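Local structure of prolyl oligopeptidase (Galerina marginata, 5N4B) at residues Trp40-Thr45 with Val666-Phe671; Ala431-Thr436 with Thr440-Ile445. The protein cleaves peptide bonds on the C-terminal side of proline and, as a dual macrocyclase-peptidase, cuts and cyclizes precursor peptides on the way to amanitin toxins. The protein carries 1 engineered substitution. All coordinates share one frame; numbering follows the deposited sequence.

Contact 1: Trp40-Thr45 with Val666-Phe671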
# COMPACT_ATOMS: atom_id res chain seq x y z
N TRP A 40 26.70 3.73 -13.55
CA TRP A 40 26.13 4.01 -14.86
C TRP A 40 24.75 3.38 -15.05
O TRP A 40 23.98 3.85 -15.89
CB TRP A 40 27.09 3.62 -15.97
CG TRP A 40 27.44 2.18 -16.01
CD1 TRP A 40 28.43 1.56 -15.33
CD2 TRP A 40 26.77 1.19 -16.78
NE1 TRP A 40 28.41 0.21 -15.64
CE2 TRP A 40 27.41 -0.03 -16.53
CE3 TRP A 40 25.70 1.22 -17.68
CZ2 TRP A 40 27.02 -1.22 -17.15
CZ3 TRP A 40 25.31 0.05 -18.28
CH2 TRP A 40 25.96 -1.16 -18.01
N LEU A 41 24.39 2.38 -14.26
CA LEU A 41 23.05 1.80 -14.31
C LEU A 41 22.01 2.68 -13.67
O LEU A 41 20.83 2.33 -13.71
CB LEU A 41 23.06 0.39 -13.69
CG LEU A 41 23.68 -0.66 -14.61
CD1 LEU A 41 23.92 -2.00 -13.87
CD2 LEU A 41 22.78 -0.93 -15.83
N GLU A 42 22.40 3.81 -13.09
CA GLU A 42 21.44 4.80 -12.62
C GLU A 42 20.82 5.58 -13.78
O GLU A 42 19.83 6.29 -13.56
CB GLU A 42 22.09 5.83 -11.70
CG GLU A 42 22.61 5.26 -10.41
CD GLU A 42 23.56 6.18 -9.66
OE1 GLU A 42 23.75 7.38 -10.02
OE2 GLU A 42 24.12 5.72 -8.66
N GLU A 43 21.38 5.46 -14.98
CA GLU A 43 21.09 6.37 -16.06
C GLU A 43 20.20 5.72 -17.10
O GLU A 43 19.94 4.51 -17.08
CB GLU A 43 22.39 6.80 -16.74
CG GLU A 43 23.47 7.34 -15.83
CD GLU A 43 23.21 8.74 -15.26
OE1 GLU A 43 22.13 9.33 -15.52
OE2 GLU A 43 24.12 9.22 -14.53
N SER A 44 19.76 6.53 -18.05
CA SER A 44 18.96 6.03 -19.15
C SER A 44 19.74 6.33 -20.42
O SER A 44 19.94 7.50 -20.78
CB SER A 44 17.59 6.69 -19.17
OG SER A 44 16.89 6.29 -20.33
N THR A 45 20.27 5.28 -21.04
CA THR A 45 21.17 5.40 -22.18
C THR A 45 21.02 4.18 -23.08
O THR A 45 20.43 3.15 -22.71
CB THR A 45 22.65 5.47 -21.77
OG1 THR A 45 23.03 4.18 -21.28
CG2 THR A 45 22.93 6.52 -20.74
N VAL A 666 13.34 3.75 -7.57
CA VAL A 666 13.91 3.70 -8.92
C VAL A 666 14.61 2.36 -9.16
O VAL A 666 15.22 1.79 -8.24
CB VAL A 666 14.86 4.89 -9.17
CG1 VAL A 666 14.09 6.20 -9.30
CG2 VAL A 666 15.91 4.99 -8.10
N PRO A 667 14.52 1.82 -10.38
CA PRO A 667 15.00 0.46 -10.64
C PRO A 667 16.51 0.30 -10.59
O PRO A 667 16.98 -0.84 -10.53
CB PRO A 667 14.44 0.15 -12.03
CG PRO A 667 14.19 1.50 -12.62
CD PRO A 667 13.80 2.37 -11.51
N MET A 668 17.29 1.39 -10.57
CA MET A 668 18.74 1.27 -10.42
C MET A 668 19.12 0.47 -9.19
O MET A 668 20.14 -0.18 -9.20
CB MET A 668 19.40 2.65 -10.39
CG MET A 668 19.21 3.43 -9.14
SD MET A 668 20.50 3.08 -7.92
CE MET A 668 19.91 3.94 -6.48
N HIS A 669 18.28 0.47 -8.14
CA HIS A 669 18.57 -0.31 -6.95
C HIS A 669 18.74 -1.78 -7.32
O HIS A 669 19.76 -2.41 -7.01
CB HIS A 669 17.40 -0.15 -5.98
CG HIS A 669 17.41 1.12 -5.22
ND1 HIS A 669 18.27 1.36 -4.16
CD2 HIS A 669 16.65 2.23 -5.35
CE1 HIS A 669 18.04 2.57 -3.69
NE2 HIS A 669 17.06 3.12 -4.39
N SER A 670 17.71 -2.36 -7.92
CA SER A 670 17.76 -3.73 -8.38
C SER A 670 18.82 -3.95 -9.45
O SER A 670 19.45 -5.01 -9.49
CB SER A 670 16.43 -4.12 -8.98
OG SER A 670 15.45 -4.29 -7.98
N PHE A 671 19.00 -2.99 -10.37
CA PHE A 671 20.03 -3.16 -11.41
C PHE A 671 21.43 -3.30 -10.79
O PHE A 671 22.21 -4.19 -11.18
CB PHE A 671 20.03 -1.99 -12.39
CG PHE A 671 18.81 -1.83 -13.21
CD1 PHE A 671 17.81 -2.80 -13.27
CD2 PHE A 671 18.64 -0.65 -13.95
CE1 PHE A 671 16.68 -2.58 -14.07
CE2 PHE A 671 17.53 -0.45 -14.72
CZ PHE A 671 16.55 -1.42 -14.78
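Leu41 lies against Phe671 with its CB and one methyl: CB sits 4.1 Å from Phe671 CB, and Leu41 CD1 comes to 3.9 Å from Phe671 O. Phe671 is thus met at its root, and the two side chains pass at a slant. The ring of Phe671 is turned so that its edge, not its face, meets the 3-10 turn, Leu41 O standing near the ring plane at 3.7 Å from Phe671 CD2, where the slightly positive C-H rim suits a carbonyl oxygen. The Phe671 ring also meets Trp51 edge-to-face and touches Val658, Ile690 and Ile692 of two neighbouring strands, a greasy setting in which an aromatic belongs. In the alpha/beta-hydrolase fold, helix 668-680 links strands 653-659 and 688-693 as a beta-alpha-beta crossover, and segment 40-45, of the N-terminal part of the same catalytic domain, packs against its first turn; the side chain of Phe671 lies about 9 Å from that of the catalytic Asp662. At that turn Met668 sets CB 3.7 Å from Glu42 CA. Its CG stands between backbone N and carbonyl carbon (chi1 74°), and a bend at chi2 lays the thioether beside the aliphatic part of Glu42, SD 3.9 Å from Glu42 CG. Glu42 thus offers methylenes to the sulfur, while its carboxylate OE2 forms salt bridges with Lys610 and Lys672 and OE1 accepts from Gln39.

Contact 2: Ala431-Thr436 with Thr440-Ile445; sequences ARYDFT and TQRFSI
Strands 431-434 and 443-445 run antiparallel, their axes 4.6 Å apart at closest approach and their directions 151° apart. Arg432 and Ser444 form a hydrogen-bonded pair, with Arg432 N to Ser444 O at 2.8 Å and a return bond from Ser444 N to Arg432 O. Ala431-Ile445 and Tyr433-Phe443 are the non-hydrogen-bonded pairs on either side, and Asp434 N continues the ladder to Arg442 O at 2.9 Å. The small Ala431 lets the Phe443 ring come close, CB to CZ 3.5 Å. Arg442 stretches its chain across Tyr433, laying CB over one face of the ring, 4.0 Å from the centroid in a CH-pi contact. With CG anti to the carbonyl carbon (chi1 -63°) and the chain extended to NE, NH1 arrives at Tyr433 OH, 3.1 Å away and in the guanidinium plane, which stands 88° to the ring. Phe435 O lies over a face of the same guanidinium, whose NE bonds to Ala437 O and whose NH2 pairs with Glu439, so residues of the turn engage two of its nitrogens. On the other face of the hairpin, water 1 bridges Arg432 NE and Ser444 OG. Asp434 OD2 makes a salt bridge with Arg432 NH1, 3.4 Å long, while OD1 takes Thr436 N in an Asx turn and Thr436 OG1 besides. This hairpin forms the outer half of a four-stranded propeller blade: strand 416-423 flanks 426-434 through backbone bonds, and Tyr433 and Phe443 pack on Leu398 of strand 394-398 in the preceding blade.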
# COMPACT_ATOMS: atom_id res chain seq x y z
N ALA A 431 -20.44 -6.12 5.66
CA ALA A 431 -21.45 -6.14 6.70
C ALA A 431 -22.03 -4.75 6.87
O ALA A 431 -21.38 -3.74 6.57
CB ALA A 431 -20.85 -6.59 8.03
N ARG A 432 -23.29 -4.71 7.31
CA ARG A 432 -24.04 -3.47 7.50
C ARG A 432 -24.55 -3.41 8.92
O ARG A 432 -25.10 -4.39 9.43
CB ARG A 432 -25.22 -3.40 6.53
CG ARG A 432 -26.04 -2.11 6.62
CD ARG A 432 -27.04 -1.95 5.45
NE ARG A 432 -28.01 -3.03 5.50
CZ ARG A 432 -29.27 -2.92 5.92
NH1 ARG A 432 -29.80 -1.75 6.26
NH2 ARG A 432 -30.01 -4.01 5.96
N TYR A 433 -24.46 -2.23 9.50
CA TYR A 433 -25.06 -1.92 10.79
C TYR A 433 -26.08 -0.82 10.56
O TYR A 433 -25.72 0.27 10.10
CB TYR A 433 -24.02 -1.50 11.82
CG TYR A 433 -24.57 -1.39 13.23
CD1 TYR A 433 -25.22 -0.24 13.64
CD2 TYR A 433 -24.45 -2.43 14.13
CE1 TYR A 433 -25.75 -0.12 14.91
CE2 TYR A 433 -24.99 -2.31 15.43
CZ TYR A 433 -25.61 -1.16 15.79
OH TYR A 433 -26.13 -1.06 17.05
N ASP A 434 -27.35 -1.09 10.90
CA ASP A 434 -28.45 -0.17 10.65
C ASP A 434 -29.04 0.26 11.99
O ASP A 434 -29.73 -0.53 12.64
CB ASP A 434 -29.50 -0.88 9.80
CG ASP A 434 -30.75 -0.05 9.54
OD1 ASP A 434 -30.78 1.12 9.94
OD2 ASP A 434 -31.67 -0.63 8.91
N PHE A 435 -28.78 1.53 12.38
CA PHE A 435 -29.25 2.02 13.68
C PHE A 435 -30.77 2.12 13.73
O PHE A 435 -31.31 2.18 14.83
CB PHE A 435 -28.68 3.40 13.99
CG PHE A 435 -27.25 3.40 14.46
CD1 PHE A 435 -26.94 3.30 15.79
CD2 PHE A 435 -26.22 3.49 13.54
CE1 PHE A 435 -25.60 3.32 16.22
CE2 PHE A 435 -24.88 3.50 13.94
CZ PHE A 435 -24.59 3.43 15.30
N THR A 436 -31.46 2.16 12.59
CA THR A 436 -32.91 2.26 12.59
C THR A 436 -33.62 0.93 12.83
O THR A 436 -34.83 0.93 13.06
CB THR A 436 -33.47 2.88 11.29
OG1 THR A 436 -33.42 1.95 10.22
CG2 THR A 436 -32.75 4.13 10.88
N THR A 440 -31.94 -6.06 18.25
CA THR A 440 -31.19 -7.29 17.99
C THR A 440 -31.00 -7.60 16.51
O THR A 440 -30.48 -8.66 16.17
CB THR A 440 -31.87 -8.50 18.64
OG1 THR A 440 -33.12 -8.74 17.99
CG2 THR A 440 -32.08 -8.29 20.12
N GLN A 441 -31.44 -6.71 15.62
CA GLN A 441 -31.48 -6.97 14.19
C GLN A 441 -30.67 -5.92 13.43
O GLN A 441 -30.89 -5.74 12.24
CB GLN A 441 -32.91 -6.91 13.66
CG GLN A 441 -33.79 -8.00 14.24
CD GLN A 441 -35.21 -7.94 13.70
OE1 GLN A 441 -36.09 -7.31 14.28
NE2 GLN A 441 -35.43 -8.61 12.59
N ARG A 442 -29.76 -5.24 14.12
CA ARG A 442 -29.06 -4.12 13.49
C ARG A 442 -27.91 -4.55 12.61
O ARG A 442 -27.59 -3.84 11.66
CB ARG A 442 -28.60 -3.12 14.55
CG ARG A 442 -29.78 -2.50 15.26
CD ARG A 442 -29.26 -1.46 16.13
NE ARG A 442 -30.28 -0.66 16.78
CZ ARG A 442 -29.94 0.30 17.63
NH1 ARG A 442 -28.64 0.54 17.90
NH2 ARG A 442 -30.89 1.01 18.22
N PHE A 443 -27.27 -5.67 12.91
CA PHE A 443 -26.11 -6.12 12.16
C PHE A 443 -26.49 -7.20 11.17
O PHE A 443 -27.20 -8.16 11.52
CB PHE A 443 -25.07 -6.67 13.13
CG PHE A 443 -23.75 -7.00 12.51
CD1 PHE A 443 -22.84 -6.01 12.23
CD2 PHE A 443 -23.43 -8.31 12.20
CE1 PHE A 443 -21.58 -6.32 11.65
CE2 PHE A 443 -22.17 -8.61 11.62
CZ PHE A 443 -21.27 -7.58 11.38
N SER A 444 -26.06 -7.05 9.91
CA SER A 444 -26.37 -8.03 8.88
C SER A 444 -25.22 -8.11 7.89
O SER A 444 -24.35 -7.26 7.84
CB SER A 444 -27.65 -7.67 8.13
OG SER A 444 -27.54 -6.49 7.37
N ILE A 445 -25.27 -9.14 7.04
CA ILE A 445 -24.32 -9.30 5.96
C ILE A 445 -25.00 -8.81 4.70
O ILE A 445 -26.07 -9.31 4.29
CB ILE A 445 -23.86 -10.76 5.83
CG1 ILE A 445 -23.20 -11.24 7.09
CG2 ILE A 445 -22.91 -10.84 4.66
CD1 ILE A 445 -22.09 -10.40 7.62
O HOH W 1 -27.32 -5.76 4.73
O HOH W 2 -30.39 -7.17 5.93
O HOH W 3 -33.69 1.53 16.37

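In the fold
The two contacts lie on opposite sides of the chain's centre, their own centres about 53 Å apart, and share no element. Contact 1 is buried and joins segments 621 residues apart, from the N-terminal and C-terminal parts of the chain that together make the catalytic domain; contact 2 is local and partly buried, closing a propeller hairpin nested inside the loop that contact 1 closes. No hydrogen bond crosses between 40-45 and 666-671, which meet through carbon, sulfur and a carbonyl oxygen at a ring edge, whereas 431-436 and 440-445 are joined by a backbone ladder, with Tyr433 and Phe443 turned toward the preceding blade, Arg442 bonded to the tyrosine hydroxyl, and Arg432, Ser444 and waters on the other face.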